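Local structure of amidohydrolase (Brucella melitensis biovar Abortus, 4F0L) at residues R184-D188 and P189-A193; G198-K201 and T202-F206; G257-P260 and V261-L264. The protein is probably a metal-dependent deaminase of the amidohydrolase superfamily, with an iron(III) ion bound at its metal site. All coordinates share one frame; numbering follows the deposited sequence.

The three contacts lie in series along the amidohydrolase-family part of the chain, and each is a short-range arrangement at a helix end. Contacts 1 and 2 belong to the same helix, 189-203: residues 184-193 form its N-terminal entry and residues 198-206 its C-terminal exit, with centres 18 Å apart and nearest atoms about 5 Å apart. Contact 3, at the start of helix 260-267, stands apart, its centre 25 Å from that of contact 1 and 35 Å from that of contact 2. It is also the one close to the iron site: the side chain of Pro260 is about 9 Å from that of the iron ligand His241, whereas contacts 1 and 2 lie away from the metal.

Contact 1 of 3, residues R184-D188 and P189-A193; sequences RFIND and PERFA
Arg191 reaches back from the first turn of helix 189-203 and grips the two residues that precede the N-cap. Its CG lies anti to the backbone N, and a bend at chi3 turns the guanidinium toward the incoming loop. There NE donates to Asn187 OD1 at 2.9 Å, almost straight at 176°, with the donor in the plane of the amide carbonyl. NH2 donates to Ile186 O at 3.0 Å, approaching from above that carbonyl's plane. Both acceptors lie in the guanidinium plane, so the paired bonds fix its rotation, while the Asn187 amide is turned 78° against it. His133 NE2 also donates to both of these oxygens, giving each a second partner.

Asp188 is the N-cap. Its CG sits between the backbone N and the carbonyl carbon (chi1 65°), which folds the carboxylate over the helix start; OD1 accepts from Arg191 N at 2.8 Å, occupying an amide of the first turn. A helical backbone bond crosses the junction from Phe192 N to Asp188 O at 2.8 Å. Glu190 OE1 lies 4.0 Å from Asp188 OD1, a like-charge approach probably eased by the salt bridge from Glu190 to Arg194. Asn187 CB packs alongside Phe192 CB at 4.1 Å.

The loop from strand 176-177 thus enters helix 189-203 through a capped turn. Before it, Phe185 packs on Tyr95 and Ala98 of helix 88-100, and Arg184 bonds to Ala98 O of the same helix.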
loop_
_atom_site.group_PDB
_atom_site.type_symbol
_atom_site.label_atom_id
_atom_site.label_comp_id
_atom_site.label_asym_id
_atom_site.label_seq_id
_atom_site.Cartn_x
_atom_site.Cartn_y
_atom_site.Cartn_z
ATOM N N ARG B 184 12.274 -6.312 -30.717
ATOM C CA ARG B 184 11.925 -7.661 -30.229
ATOM C C ARG B 184 10.413 -7.886 -30.110
ATOM O O ARG B 184 9.988 -8.994 -29.796
ATOM C CB ARG B 184 12.561 -7.942 -28.870
ATOM C CG ARG B 184 14.049 -7.666 -28.812
ATOM C CD ARG B 184 14.628 -8.158 -27.515
ATOM N NE ARG B 184 14.688 -9.624 -27.430
ATOM C CZ ARG B 184 15.108 -10.306 -26.364
ATOM N NH1 ARG B 184 15.508 -9.681 -25.268
ATOM N NH2 ARG B 184 15.181 -11.628 -26.395
ATOM N N PHE B 185 9.617 -6.823 -30.318
ATOM C CA PHE B 185 8.162 -6.856 -30.080
ATOM C C PHE B 185 7.387 -7.013 -31.369
ATOM O O PHE B 185 6.203 -7.336 -31.343
ATOM C CB PHE B 185 7.664 -5.557 -29.427
ATOM C CG PHE B 185 8.465 -5.085 -28.228
ATOM C CD1 PHE B 185 9.166 -5.964 -27.433
ATOM C CD2 PHE B 185 8.497 -3.725 -27.914
ATOM C CE1 PHE B 185 9.894 -5.523 -26.351
ATOM C CE2 PHE B 185 9.231 -3.261 -26.833
ATOM C CZ PHE B 185 9.933 -4.167 -26.057
ATOM N N ILE B 186 8.059 -6.764 -32.485
ATOM C CA ILE B 186 7.423 -6.494 -33.772
ATOM C C ILE B 186 6.971 -7.773 -34.465
ATOM O O ILE B 186 7.689 -8.760 -34.471
ATOM C CB ILE B 186 8.439 -5.761 -34.708
ATOM C CG1 ILE B 186 8.789 -4.392 -34.157
ATOM C CG2 ILE B 186 7.957 -5.642 -36.158
ATOM C CD1 ILE B 186 9.831 -3.673 -35.006
ATOM N N ASN B 187 5.781 -7.745 -35.043
ATOM C CA ASN B 187 5.363 -8.745 -36.018
ATOM C C ASN B 187 4.489 -8.088 -37.057
ATOM O O ASN B 187 3.891 -7.037 -36.792
ATOM C CB ASN B 187 4.553 -9.882 -35.378
ATOM C CG ASN B 187 5.396 -10.803 -34.563
ATOM O OD1 ASN B 187 6.246 -11.516 -35.103
ATOM N ND2 ASN B 187 5.144 -10.839 -33.238
ATOM N N ASP B 188 4.371 -8.726 -38.222
ATOM C CA ASP B 188 3.268 -8.431 -39.137
ATOM C C ASP B 188 2.162 -9.475 -38.912
ATOM O O ASP B 188 2.373 -10.445 -38.156
ATOM C CB ASP B 188 3.747 -8.330 -40.600
ATOM C CG ASP B 188 4.284 -9.643 -41.161
ATOM O OD1 ASP B 188 4.037 -10.726 -40.601
ATOM O OD2 ASP B 188 4.922 -9.596 -42.225
ATOM N N PRO B 189 0.973 -9.270 -39.519
ATOM C CA PRO B 189 -0.149 -10.140 -39.122
ATOM C C PRO B 189 0.117 -11.602 -39.481
ATOM O O PRO B 189 -0.286 -12.503 -38.744
ATOM C CB PRO B 189 -1.324 -9.572 -39.912
ATOM C CG PRO B 189 -0.980 -8.127 -40.073
ATOM C CD PRO B 189 0.503 -8.135 -40.333
ATOM N N GLU B 190 0.838 -11.814 -40.574
ATOM C CA GLU B 190 1.168 -13.151 -40.988
ATOM C C GLU B 190 2.093 -13.847 -39.973
ATOM O O GLU B 190 1.823 -14.978 -39.562
ATOM C CB GLU B 190 1.828 -13.131 -42.368
ATOM C CG GLU B 190 2.052 -14.519 -42.952
ATOM C CD GLU B 190 3.391 -15.137 -42.556
ATOM O OE1 GLU B 190 4.301 -14.414 -42.038
ATOM O OE2 GLU B 190 3.527 -16.379 -42.752
ATOM N N ARG B 191 3.193 -13.187 -39.598
ATOM C CA ARG B 191 4.108 -13.806 -38.646
ATOM C C ARG B 191 3.458 -13.926 -37.270
ATOM O O ARG B 191 3.733 -14.881 -36.535
ATOM C CB ARG B 191 5.428 -13.054 -38.539
ATOM C CG ARG B 191 6.476 -13.814 -37.735
ATOM C CD ARG B 191 7.872 -13.247 -37.971
ATOM N NE ARG B 191 8.039 -11.972 -37.283
ATOM C CZ ARG B 191 8.963 -11.056 -37.572
ATOM N NH1 ARG B 191 9.812 -11.249 -38.572
ATOM N NH2 ARG B 191 9.018 -9.920 -36.873
ATOM N N PHE B 192 2.559 -12.990 -36.952
ATOM C CA PHE B 192 1.785 -13.081 -35.724
ATOM C C PHE B 192 0.876 -14.321 -35.697
ATOM O O PHE B 192 0.821 -14.997 -34.662
ATOM C CB PHE B 192 0.960 -11.802 -35.471
ATOM C CG PHE B 192 0.228 -11.813 -34.161
ATOM C CD1 PHE B 192 0.901 -11.557 -32.968
ATOM C CD2 PHE B 192 -1.122 -12.102 -34.103
ATOM C CE1 PHE B 192 0.235 -11.588 -31.742
ATOM C CE2 PHE B 192 -1.795 -12.130 -32.874
ATOM C CZ PHE B 192 -1.113 -11.880 -31.699
ATOM N N ALA B 193 0.139 -14.586 -36.791
ATOM C CA ALA B 193 -0.711 -15.803 -36.855
ATOM C C ALA B 193 0.150 -17.065 -36.634
ATOM O O ALA B 193 -0.228 -17.968 -35.893
ATOM C CB ALA B 193 -1.488 -15.908 -38.185
#

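Contact 2 of 3, residues G198-K201 and T202-F206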
loop_
_atom_site.group_PDB
_atom_site.type_symbol
_atom_site.label_atom_id
_atom_site.label_comp_id
_atom_site.label_asym_id
_atom_site.label_seq_id
_atom_site.Cartn_x
_atom_site.Cartn_y
_atom_site.Cartn_z
ATOM N N GLY B 198 2.130 -21.494 -32.968
ATOM C CA GLY B 198 3.154 -22.069 -32.071
ATOM C C GLY B 198 2.688 -22.107 -30.621
ATOM O O GLY B 198 2.840 -23.120 -29.940
ATOM N N CYS B 199 2.039 -21.036 -30.168
ATOM C CA CYS B 199 1.493 -21.007 -28.808
ATOM C C CYS B 199 0.403 -22.049 -28.589
ATOM O O CYS B 199 0.388 -22.737 -27.570
ATOM C CB CYS B 199 0.924 -19.627 -28.473
ATOM S SG CYS B 199 2.128 -18.308 -28.409
ATOM N N ARG B 200 -0.501 -22.182 -29.550
ATOM C CA ARG B 200 -1.563 -23.199 -29.444
ATOM C C ARG B 200 -0.983 -24.617 -29.256
ATOM O O ARG B 200 -1.447 -25.374 -28.414
ATOM C CB ARG B 200 -2.494 -23.164 -30.661
ATOM C CG ARG B 200 -3.736 -24.032 -30.510
ATOM C CD ARG B 200 -4.418 -24.289 -31.845
ATOM N NE ARG B 200 -3.519 -24.880 -32.825
ATOM C CZ ARG B 200 -3.063 -26.143 -32.793
ATOM N NH1 ARG B 200 -3.390 -26.987 -31.811
ATOM N NH2 ARG B 200 -2.257 -26.582 -33.763
ATOM N N LYS B 201 0.009 -24.979 -30.053
ATOM C CA LYS B 201 0.634 -26.282 -29.914
ATOM C C LYS B 201 1.266 -26.441 -28.551
ATOM O O LYS B 201 1.081 -27.442 -27.899
ATOM C CB LYS B 201 1.692 -26.513 -30.993
ATOM C CG LYS B 201 1.096 -26.713 -32.360
ATOM C CD LYS B 201 2.167 -26.664 -33.453
ATOM C CE LYS B 201 1.544 -26.860 -34.821
ATOM N NZ LYS B 201 2.305 -26.198 -35.911
ATOM N N THR B 202 2.006 -25.441 -28.111
ATOM C CA THR B 202 2.611 -25.476 -26.788
ATOM C C THR B 202 1.602 -25.651 -25.657
ATOM O O THR B 202 1.880 -26.358 -24.689
ATOM C CB THR B 202 3.417 -24.196 -26.561
ATOM O OG1 THR B 202 4.549 -24.229 -27.436
ATOM C CG2 THR B 202 3.874 -24.077 -25.144
ATOM N N LEU B 203 0.448 -24.995 -25.763
ATOM C CA LEU B 203 -0.566 -25.060 -24.713
ATOM C C LEU B 203 -1.421 -26.341 -24.727
ATOM O O LEU B 203 -2.240 -26.548 -23.852
ATOM C CB LEU B 203 -1.452 -23.831 -24.779
ATOM C CG LEU B 203 -0.747 -22.529 -24.368
ATOM C CD1 LEU B 203 -1.708 -21.353 -24.515
ATOM C CD2 LEU B 203 -0.213 -22.576 -22.953
ATOM N N GLU B 204 -1.217 -27.209 -25.710
ATOM C CA GLU B 204 -1.887 -28.506 -25.704
ATOM C C GLU B 204 -1.470 -29.250 -24.462
ATOM O O GLU B 204 -0.298 -29.349 -24.166
ATOM C CB GLU B 204 -1.524 -29.329 -26.949
ATOM C CG GLU B 204 -2.346 -28.912 -28.152
ATOM C CD GLU B 204 -1.924 -29.594 -29.437
ATOM O OE1 GLU B 204 -1.041 -30.476 -29.406
ATOM O OE2 GLU B 204 -2.498 -29.242 -30.482
ATOM N N GLY B 205 -2.426 -29.772 -23.728
ATOM C CA GLY B 205 -2.097 -30.413 -22.465
ATOM C C GLY B 205 -1.847 -29.465 -21.298
ATOM O O GLY B 205 -1.635 -29.923 -20.183
ATOM N N PHE B 206 -1.856 -28.159 -21.519
ATOM C CA PHE B 206 -1.816 -27.210 -20.397
ATOM C C PHE B 206 -3.263 -27.091 -19.907
ATOM O O PHE B 206 -4.042 -26.307 -20.459
ATOM C CB PHE B 206 -1.273 -25.840 -20.826
ATOM C CG PHE B 206 -0.894 -24.931 -19.659
ATOM C CD1 PHE B 206 -1.779 -24.687 -18.620
ATOM C CD2 PHE B 206 0.359 -24.351 -19.590
ATOM C CE1 PHE B 206 -1.436 -23.865 -17.555
ATOM C CE2 PHE B 206 0.706 -23.491 -18.541
ATOM C CZ PHE B 206 -0.182 -23.264 -17.515
HETATM O O HOH W 1 1.484 -30.270 -28.416
#
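Residues 198-203 run through the C-terminal part of helix 189-203, and the backbone bonding changes on the way out of it. Thr202 N donates to Gly198 O at 3.1 Å and Leu203 N to Cys199 O at 2.9 Å, both i to i+4 bonds. Glu204 N then bonds to Lys201 O at 3.2 Å, three residues back, from a position well above that carbonyl's plane. A type II beta turn from Leu203 to Phe206 follows, closed by Phe206 N to Leu203 O; Gly205 takes its third position with a positive phi of 79°, a backbone conformation that favours glycine.

Among the side chains, Arg200 and Glu204 meet at the surface in an i to i+4 salt bridge. Arg200 starts with CG anti to the backbone N, and its bend at chi3 brings NH1 to 2.8 Å from Glu204 OE2. The bond is far from straight (136°) and meets OE2 on its anti side, with the guanidinium and carboxylate planes 46° apart. This is therefore a single-oxygen contact rather than a flat two-point pairing; the other end of the guanidinium, through NH2, makes a salt bridge with Glu197. Glu204 is held at its second oxygen as well: a water donates to OE1 at 2.7 Å and to Lys201 O at 2.9 Å, tying the carboxylate to the helix end.

Thr202, Cys199, Leu203 and Phe206 face the neighbouring elements: Thr202 OG1 bonds to Asp148 OD1 of helix 145-157, where Phe206 touches Ala154 and Thr155, while Cys199 and Leu203 pack on Leu163 of strand 160-167 and Leu211 of strand 210-215.

Contact 3 of 3, residues G257-P260 and V261-L264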
loop_
_atom_site.group_PDB
_atom_site.type_symbol
_atom_site.label_atom_id
_atom_site.label_comp_id
_atom_site.label_asym_id
_atom_site.label_seq_id
_atom_site.Cartn_x
_atom_site.Cartn_y
_atom_site.Cartn_z
ATOM N N GLY B 257 -9.986 12.718 -34.422
ATOM C CA GLY B 257 -11.084 13.534 -33.913
ATOM C C GLY B 257 -11.812 12.854 -32.762
ATOM O O GLY B 257 -12.798 13.368 -32.260
ATOM N N LYS B 258 -11.328 11.690 -32.338
ATOM C CA LYS B 258 -11.997 10.883 -31.312
ATOM C C LYS B 258 -11.008 10.481 -30.207
ATOM O O LYS B 258 -9.799 10.377 -30.429
ATOM C CB LYS B 258 -12.585 9.602 -31.913
ATOM C CG LYS B 258 -13.802 9.797 -32.801
ATOM C CD LYS B 258 -14.165 8.492 -33.508
ATOM C CE LYS B 258 -15.196 8.670 -34.617
ATOM N NZ LYS B 258 -16.499 8.008 -34.327
ATOM N N ARG B 259 -11.551 10.251 -29.021
ATOM C CA ARG B 259 -10.759 9.738 -27.904
ATOM C C ARG B 259 -10.549 8.237 -28.105
ATOM O O ARG B 259 -11.196 7.614 -28.950
ATOM C CB ARG B 259 -11.476 10.023 -26.579
ATOM C CG ARG B 259 -11.796 11.490 -26.288
ATOM C CD ARG B 259 -12.783 11.591 -25.104
ATOM N NE ARG B 259 -12.179 11.018 -23.888
ATOM C CZ ARG B 259 -11.398 11.694 -23.048
ATOM N NH1 ARG B 259 -11.162 12.998 -23.234
ATOM N NH2 ARG B 259 -10.851 11.073 -22.026
ATOM N N PRO B 260 -9.613 7.632 -27.353
ATOM C CA PRO B 260 -9.286 6.230 -27.634
ATOM C C PRO B 260 -10.443 5.239 -27.417
ATOM O O PRO B 260 -10.741 4.452 -28.312
ATOM C CB PRO B 260 -8.088 5.950 -26.696
ATOM C CG PRO B 260 -7.454 7.311 -26.571
ATOM C CD PRO B 260 -8.604 8.280 -26.507
ATOM N N VAL B 261 -11.099 5.252 -26.256
ATOM C CA VAL B 261 -12.108 4.217 -25.999
ATOM C C VAL B 261 -13.250 4.441 -27.002
ATOM O O VAL B 261 -13.725 3.521 -27.631
ATOM C CB VAL B 261 -12.621 4.221 -24.537
ATOM C CG1 VAL B 261 -13.831 3.296 -24.404
ATOM C CG2 VAL B 261 -11.483 3.849 -23.568
ATOM N N GLU B 262 -13.649 5.684 -27.169
ATOM C CA GLU B 262 -14.666 6.040 -28.140
ATOM C C GLU B 262 -14.319 5.506 -29.538
ATOM O O GLU B 262 -15.146 4.908 -30.227
ATOM C CB GLU B 262 -14.774 7.581 -28.148
ATOM C CG GLU B 262 -15.744 8.155 -29.145
ATOM C CD GLU B 262 -15.626 9.646 -29.315
ATOM O OE1 GLU B 262 -14.627 10.276 -28.891
ATOM O OE2 GLU B 262 -16.570 10.187 -29.905
ATOM N N TRP B 263 -13.079 5.704 -29.948
ATOM C CA TRP B 263 -12.668 5.256 -31.260
ATOM C C TRP B 263 -12.794 3.759 -31.363
ATOM O O TRP B 263 -13.380 3.224 -32.326
ATOM C CB TRP B 263 -11.257 5.712 -31.520
ATOM C CG TRP B 263 -10.858 5.413 -32.914
ATOM C CD1 TRP B 263 -10.871 6.273 -34.009
ATOM C CD2 TRP B 263 -10.419 4.126 -33.436
ATOM N NE1 TRP B 263 -10.468 5.611 -35.137
ATOM C CE2 TRP B 263 -10.192 4.324 -34.861
ATOM C CE3 TRP B 263 -10.204 2.876 -32.886
ATOM C CZ2 TRP B 263 -9.758 3.305 -35.674
ATOM C CZ3 TRP B 263 -9.776 1.853 -33.722
ATOM C CH2 TRP B 263 -9.564 2.065 -35.085
ATOM N N LEU B 264 -12.300 3.061 -30.334
ATOM C CA LEU B 264 -12.387 1.624 -30.302
ATOM C C LEU B 264 -13.857 1.134 -30.353
ATOM O O LEU B 264 -14.190 0.217 -31.106
ATOM C CB LEU B 264 -11.654 1.084 -29.063
ATOM C CG LEU B 264 -11.423 -0.427 -29.023
ATOM C CD1 LEU B 264 -10.527 -0.843 -30.181
ATOM C CD2 LEU B 264 -10.796 -0.840 -27.682
#
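Trp263 N bonds to Arg259 O and Leu264 N to Pro260 O, both at 2.9 Å, at the start of helix 260-267. Glu262 folds back over this start: with CG anti to its own backbone N (chi1 177°) and the chain extended beyond, its OE1 accepts from Arg259 N at 3.1 Å, on the anti side and 30° out of the carboxylate plane. This is one half of a capping box, the residue three after the N-cap bonding to the N-cap amide; the Arg259 side chain makes no return bond to Glu262 N, which donates to Glu286 OE2 instead.

The helix packs on strand 238-242, one of the parallel strands of a TIM-type barrel, as in this superfamily. The strand carries His241, a ligand of the iron; Pro260 and Val261 touch its Val242, while Leu264 packs on Ile240.

Lys258 crosses Glu262 at about a right angle, its CG 3.9 Å from Glu262 CD, and Lys258 CD lies 4.0 Å from Trp263 CD1. Lys258 NZ makes a salt bridge with Asp266, and Arg259 NE one with Glu286. The Trp263 indole stacks on His267 and meets Trp255.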